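Local coordinates for protein tRNA (cytosine(72)-C(5))-methyltransferase (Pyrococcus horikoshii, PDB 5ZVE) that transfers a methyl group from S-adenosyl-L-methionine to carbon 5 of cytosine 72 in several tRNAs, at residues L279-K284 with L370-F375; I349-P354 with Q362-H367. One frame throughout, in Å; residues are numbered along the deposited sequence.

Contact 1: residues L279-K284 with L370-F375; sequences LGVRPK and LTQGFF
Gly280 O receives the backbone N-H of Gly373 N at 2.8 Å, the shortest polar bond between two loops of the Rossmann-like, class I methyltransferase domain of this RsmB/NOP-family enzyme. Residues 279-284 belong to the loop after strand 267-273; the segment 370-375 leads into strand 374-381. The two glycines come close, with Gly280 CA and Gly373 CA 3.7 Å apart; a beta carbon on Gly280 would run into Gly373 O, and one on Gly373 into Gly280 CA. Gln372 then reaches along the other loop. Its chain is extended beyond CG, and Gln372 OE1 accepts from Arg282 N at 3.1 Å in a nearly straight bond (170° at the hydrogen), with the donor tilted from the amide carbonyl plane. Gln372 OE1 also lies 3.5 Å from Val281 CA. Arg282 runs past Gln372 in the opposite direction, the guanidinium and amide planes 37° apart. The chain bends at chi3 (73°), which carries NE outward past Thr371 O; the NH1 branch then returns, and Arg282 NH1 bonds to Thr371 O at 3.1 Å. That oxygen sits near the guanidinium plane, whereas NH1 stands above the carbonyl plane of Thr371 and so misses its lone pairs. NE binds Glu31 O and NH1 also forms a salt bridge with Glu34, so one side chain ties both loops to the N-terminal part of the chain. A leucine in place of Arg282 would probably leave Thr371 O and Glu31 O without these donors and Glu34 without its cationic mate. Val281 touches Cys323, the predicted nucleophile, and Gly280 bonds to the backbone of that residue, which places the contact beside the probable catalytic centre. Short of the guanidinium, Arg282 CD packs 3.4 Å from Thr371 O and also touches Gln372 CA.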
loop_
_atom_site.group_PDB
_atom_site.type_symbol
_atom_site.label_atom_id
_atom_site.label_comp_id
_atom_site.label_asym_id
_atom_site.label_seq_id
_atom_site.Cartn_x
_atom_site.Cartn_y
_atom_site.Cartn_z
ATOM N N LEU A 279 -4.398 -4.610 -7.890
ATOM C CA LEU A 279 -5.356 -5.669 -7.593
ATOM C C LEU A 279 -5.146 -6.273 -6.206
ATOM O O LEU A 279 -6.030 -6.941 -5.674
ATOM C CB LEU A 279 -5.276 -6.765 -8.663
ATOM C CG LEU A 279 -5.633 -6.329 -10.093
ATOM C CD1 LEU A 279 -5.371 -7.445 -11.096
ATOM C CD2 LEU A 279 -7.087 -5.858 -10.183
ATOM N N GLY A 280 -3.977 -6.034 -5.621
ATOM C CA GLY A 280 -3.634 -6.627 -4.340
ATOM C C GLY A 280 -3.919 -5.768 -3.120
ATOM O O GLY A 280 -3.754 -6.223 -1.991
ATOM N N VAL A 281 -4.350 -4.527 -3.332
ATOM C CA VAL A 281 -4.483 -3.599 -2.219
ATOM C C VAL A 281 -5.707 -3.924 -1.369
ATOM O O VAL A 281 -6.719 -4.420 -1.862
ATOM C CB VAL A 281 -4.550 -2.127 -2.692
ATOM C CG1 VAL A 281 -3.362 -1.796 -3.579
ATOM C CG2 VAL A 281 -5.851 -1.841 -3.400
ATOM N N ARG A 282 -5.585 -3.666 -0.075
ATOM C CA ARG A 282 -6.640 -3.972 0.878
ATOM C C ARG A 282 -6.951 -2.731 1.711
ATOM O O ARG A 282 -6.067 -1.912 1.952
ATOM C CB ARG A 282 -6.227 -5.151 1.766
ATOM C CG ARG A 282 -5.911 -6.417 0.979
ATOM C CD ARG A 282 -5.326 -7.497 1.871
ATOM N NE ARG A 282 -6.336 -8.077 2.746
ATOM C CZ ARG A 282 -6.074 -8.929 3.731
ATOM N NH1 ARG A 282 -4.825 -9.303 3.973
ATOM N NH2 ARG A 282 -7.060 -9.405 4.473
ATOM N N PRO A 283 -8.220 -2.568 2.124
ATOM C CA PRO A 283 -9.342 -3.447 1.792
ATOM C C PRO A 283 -9.890 -3.153 0.401
ATOM O O PRO A 283 -9.752 -2.035 -0.091
ATOM C CB PRO A 283 -10.373 -3.109 2.865
ATOM C CG PRO A 283 -10.126 -1.674 3.151
ATOM C CD PRO A 283 -8.645 -1.444 2.977
ATOM N N LYS A 284 -10.486 -4.161 -0.222
ATOM C CA LYS A 284 -11.060 -4.011 -1.547
ATOM C C LYS A 284 -12.581 -4.115 -1.458
ATOM O O LYS A 284 -13.146 -5.202 -1.588
ATOM C CB LYS A 284 -10.494 -5.066 -2.499
ATOM C CG LYS A 284 -10.868 -4.868 -3.953
ATOM C CD LYS A 284 -10.248 -3.609 -4.534
ATOM C CE LYS A 284 -8.743 -3.761 -4.673
ATOM N NZ LYS A 284 -8.148 -2.654 -5.475
ATOM N N LEU A 370 -1.123 -12.538 5.258
ATOM C CA LEU A 370 -1.835 -11.541 6.053
ATOM C C LEU A 370 -1.487 -10.125 5.591
ATOM O O LEU A 370 -1.630 -9.153 6.338
ATOM C CB LEU A 370 -1.520 -11.725 7.543
ATOM C CG LEU A 370 -2.311 -12.754 8.354
ATOM C CD1 LEU A 370 -2.557 -14.047 7.589
ATOM C CD2 LEU A 370 -1.579 -13.040 9.667
ATOM N N THR A 371 -1.040 -10.023 4.343
ATOM C CA THR A 371 -0.594 -8.763 3.761
ATOM C C THR A 371 -1.439 -8.406 2.546
ATOM O O THR A 371 -2.348 -9.142 2.174
ATOM C CB THR A 371 0.874 -8.827 3.303
ATOM O OG1 THR A 371 0.979 -9.738 2.202
ATOM C CG2 THR A 371 1.785 -9.287 4.423
ATOM N N GLN A 372 -1.139 -7.268 1.930
ATOM C CA GLN A 372 -1.662 -6.976 0.606
ATOM C C GLN A 372 -1.071 -7.946 -0.404
ATOM O O GLN A 372 0.003 -8.512 -0.176
ATOM C CB GLN A 372 -1.359 -5.528 0.216
ATOM C CG GLN A 372 -2.212 -4.532 0.991
ATOM C CD GLN A 372 -1.967 -3.090 0.600
ATOM O OE1 GLN A 372 -2.886 -2.269 0.620
ATOM N NE2 GLN A 372 -0.724 -2.766 0.260
ATOM N N GLY A 373 -1.776 -8.152 -1.511
ATOM C CA GLY A 373 -1.225 -8.899 -2.623
ATOM C C GLY A 373 -0.057 -8.106 -3.169
ATOM O O GLY A 373 -0.142 -6.885 -3.309
ATOM N N PHE A 374 1.042 -8.783 -3.478
ATOM C CA PHE A 374 2.272 -8.072 -3.790
ATOM C C PHE A 374 3.214 -8.928 -4.612
ATOM O O PHE A 374 3.064 -10.149 -4.682
ATOM C CB PHE A 374 2.956 -7.626 -2.498
ATOM C CG PHE A 374 3.705 -6.329 -2.619
ATOM C CD1 PHE A 374 3.047 -5.119 -2.461
ATOM C CD2 PHE A 374 5.070 -6.320 -2.864
ATOM C CE1 PHE A 374 3.731 -3.925 -2.555
ATOM C CE2 PHE A 374 5.758 -5.129 -2.960
ATOM C CZ PHE A 374 5.089 -3.930 -2.808
ATOM N N PHE A 375 4.192 -8.280 -5.230
ATOM C CA PHE A 375 5.131 -8.973 -6.096
ATOM C C PHE A 375 6.486 -8.282 -6.064
ATOM O O PHE A 375 6.565 -7.059 -6.132
ATOM C CB PHE A 375 4.587 -9.029 -7.529
ATOM C CG PHE A 375 5.511 -9.703 -8.500
ATOM C CD1 PHE A 375 5.544 -11.085 -8.597
ATOM C CD2 PHE A 375 6.342 -8.955 -9.320
ATOM C CE1 PHE A 375 6.400 -11.711 -9.487
ATOM C CE2 PHE A 375 7.194 -9.573 -10.217
ATOM C CZ PHE A 375 7.223 -10.952 -10.302
#

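Contact 2: residues I349-P354 with Q362-H367; sequences IFIGSP and QRFYPH
Ser353 and Arg363 form an antiparallel hydrogen-bonded pair in the beta hairpin of strands 353-355 and 361-364, with Ser353 N giving to Arg363 O and Arg363 N to Ser353 O (2.8 Å), both nearly straight. Just before this pair the backbone of 349-352 curls around the amide of Gln362. The Gln362 chain is extended throughout, with CG placed opposite the backbone N (chi1 -174°), and so carries the amide into the curl, where Gln362 OE1 accepts from Ile351 N at 2.8 Å and from Gly352 N at 2.9 Å, the latter on a lone pair. NE2 returns a bond to Ile349 O and has a second partner in Gln347 OE1, so both ends of the amide are held and its rotation is fixed. Phe350 lies flat against the same side chain: the ring and amide planes are 7° apart, and Gln362 CG makes a CH-pi contact 3.8 Å from the Phe350 ring centroid. Gly352 CA packs over a face of Phe364, toward its rim, while Ile351 CG1 meets the ring edge at Phe364 CE2, 4.0 Å away. Ser353 CB abuts the edge of the Tyr365 ring, and a water links Tyr365 OH to Pro354 O. Arg363 extends to Glu331 in a salt bridge. Strand 361-364 pairs on with strand 374-381, and helix 184-193 packs against Ile349, Gln362 and Phe364.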
loop_
_atom_site.group_PDB
_atom_site.type_symbol
_atom_site.label_atom_id
_atom_site.label_comp_id
_atom_site.label_asym_id
_atom_site.label_seq_id
_atom_site.Cartn_x
_atom_site.Cartn_y
_atom_site.Cartn_z
ATOM N N ILE A 349 15.767 -11.533 1.660
ATOM C CA ILE A 349 14.686 -11.943 2.545
ATOM C C ILE A 349 13.584 -12.588 1.720
ATOM O O ILE A 349 13.037 -11.966 0.817
ATOM C CB ILE A 349 14.111 -10.750 3.336
ATOM C CG1 ILE A 349 15.188 -10.134 4.234
ATOM C CG2 ILE A 349 12.897 -11.179 4.151
ATOM C CD1 ILE A 349 14.752 -8.865 4.949
ATOM N N PHE A 350 13.264 -13.839 2.027
ATOM C CA PHE A 350 12.192 -14.529 1.329
ATOM C C PHE A 350 11.249 -15.168 2.333
ATOM O O PHE A 350 11.526 -16.245 2.857
ATOM C CB PHE A 350 12.740 -15.593 0.380
ATOM C CG PHE A 350 11.815 -15.913 -0.764
ATOM C CD1 PHE A 350 10.619 -16.582 -0.544
ATOM C CD2 PHE A 350 12.149 -15.556 -2.063
ATOM C CE1 PHE A 350 9.766 -16.872 -1.591
ATOM C CE2 PHE A 350 11.306 -15.849 -3.114
ATOM C CZ PHE A 350 10.112 -16.509 -2.880
ATOM N N ILE A 351 10.132 -14.500 2.595
ATOM C CA ILE A 351 9.144 -15.024 3.523
ATOM C C ILE A 351 7.777 -15.135 2.860
ATOM O O ILE A 351 6.807 -15.549 3.486
ATOM C CB ILE A 351 9.041 -14.142 4.785
ATOM C CG1 ILE A 351 8.695 -12.700 4.409
ATOM C CG2 ILE A 351 10.341 -14.205 5.583
ATOM C CD1 ILE A 351 8.847 -11.708 5.550
ATOM N N GLY A 352 7.706 -14.782 1.582
ATOM C CA GLY A 352 6.457 -14.877 0.851
ATOM C C GLY A 352 6.313 -16.218 0.167
ATOM O O GLY A 352 6.716 -17.245 0.710
ATOM N N SER A 353 5.741 -16.202 -1.032
ATOM C CA SER A 353 5.569 -17.406 -1.838
ATOM C C SER A 353 6.389 -17.313 -3.116
ATOM O O SER A 353 6.776 -16.220 -3.531
ATOM C CB SER A 353 4.093 -17.622 -2.190
ATOM O OG SER A 353 3.334 -17.962 -1.046
ATOM N N PRO A 354 6.669 -18.467 -3.742
ATOM C CA PRO A 354 7.260 -18.437 -5.084
ATOM C C PRO A 354 6.318 -17.793 -6.095
ATOM O O PRO A 354 5.113 -17.725 -5.855
ATOM C CB PRO A 354 7.482 -19.921 -5.417
ATOM C CG PRO A 354 6.710 -20.695 -4.386
ATOM C CD PRO A 354 6.629 -19.826 -3.175
ATOM N N GLN A 362 9.348 -13.174 -5.644
ATOM C CA GLN A 362 8.652 -13.368 -4.383
ATOM C C GLN A 362 7.255 -12.761 -4.413
ATOM O O GLN A 362 7.091 -11.564 -4.643
ATOM C CB GLN A 362 9.469 -12.765 -3.236
ATOM C CG GLN A 362 8.902 -13.050 -1.857
ATOM C CD GLN A 362 9.794 -12.562 -0.736
ATOM O OE1 GLN A 362 9.545 -12.854 0.429
ATOM N NE2 GLN A 362 10.833 -11.810 -1.080
ATOM N N ARG A 363 6.250 -13.593 -4.162
ATOM C CA ARG A 363 4.871 -13.121 -4.133
ATOM C C ARG A 363 4.308 -13.137 -2.724
ATOM O O ARG A 363 4.663 -13.986 -1.910
ATOM C CB ARG A 363 3.980 -13.967 -5.044
ATOM C CG ARG A 363 3.803 -13.409 -6.453
ATOM C CD ARG A 363 2.929 -14.327 -7.281
ATOM N NE ARG A 363 2.619 -13.780 -8.598
ATOM C CZ ARG A 363 1.485 -13.151 -8.893
ATOM N NH1 ARG A 363 0.556 -12.975 -7.957
ATOM N NH2 ARG A 363 1.279 -12.692 -10.120
ATOM N N PHE A 364 3.421 -12.186 -2.454
ATOM C CA PHE A 364 2.681 -12.148 -1.208
ATOM C C PHE A 364 1.193 -12.280 -1.498
ATOM O O PHE A 364 0.681 -11.698 -2.456
ATOM C CB PHE A 364 2.972 -10.859 -0.438
ATOM C CG PHE A 364 4.369 -10.785 0.121
ATOM C CD1 PHE A 364 5.406 -10.257 -0.630
ATOM C CD2 PHE A 364 4.639 -11.240 1.402
ATOM C CE1 PHE A 364 6.692 -10.188 -0.116
ATOM C CE2 PHE A 364 5.923 -11.173 1.927
ATOM C CZ PHE A 364 6.951 -10.647 1.165
ATOM N N TYR A 365 0.516 -13.083 -0.685
ATOM C CA TYR A 365 -0.916 -13.304 -0.815
ATOM C C TYR A 365 -1.610 -12.941 0.487
ATOM O O TYR A 365 -1.065 -13.191 1.562
ATOM C CB TYR A 365 -1.210 -14.757 -1.176
ATOM C CG TYR A 365 -0.701 -15.175 -2.535
ATOM C CD1 TYR A 365 -1.427 -14.891 -3.683
ATOM C CD2 TYR A 365 0.500 -15.862 -2.668
ATOM C CE1 TYR A 365 -0.971 -15.278 -4.932
ATOM C CE2 TYR A 365 0.965 -16.254 -3.914
ATOM C CZ TYR A 365 0.224 -15.958 -5.040
ATOM O OH TYR A 365 0.669 -16.341 -6.284
ATOM N N PRO A 366 -2.818 -12.357 0.400
ATOM C CA PRO A 366 -3.535 -11.944 1.614
ATOM C C PRO A 366 -3.915 -13.108 2.534
ATOM O O PRO A 366 -3.862 -12.960 3.755
ATOM C CB PRO A 366 -4.792 -11.250 1.063
ATOM C CG PRO A 366 -4.969 -11.801 -0.311
ATOM C CD PRO A 366 -3.576 -12.054 -0.825
ATOM N N HIS A 367 -4.290 -14.246 1.961
ATOM C CA HIS A 367 -4.736 -15.380 2.764
ATOM C C HIS A 367 -3.567 -16.173 3.337
ATOM O O HIS A 367 -3.716 -16.865 4.337
ATOM C CB HIS A 367 -5.649 -16.295 1.939
ATOM C CG HIS A 367 -4.967 -16.966 0.788
ATOM N ND1 HIS A 367 -4.301 -16.269 -0.198
ATOM C CD2 HIS A 367 -4.866 -18.276 0.456
ATOM C CE1 HIS A 367 -3.806 -17.121 -1.078
ATOM N NE2 HIS A 367 -4.137 -18.344 -0.708
HETATM O O HOH W 1 2.280 -18.473 -6.054
#

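Following the chain from the N terminus, segment 279-284 comes first, in the loop between strand 267-273 and helix 291-310. The chain then passes through that helix, strand 316-322 and helix 331-339 before reaching 349-354. Contact 2 closes a short hairpin loop with 362-367, and after helix 366-369 the chain arrives at 370-375, where contact 1 closes a much longer loop. Contact 2 is therefore nested inside contact 1. The two meet through the sheet, where Phe374 O probably accepts a hydrogen bond from Phe364 N, and through Pro366, whose CB packs on Thr371 O and Arg282 NH1. Together they tie the hairpin and strand 374-381 to the loop beside Cys323.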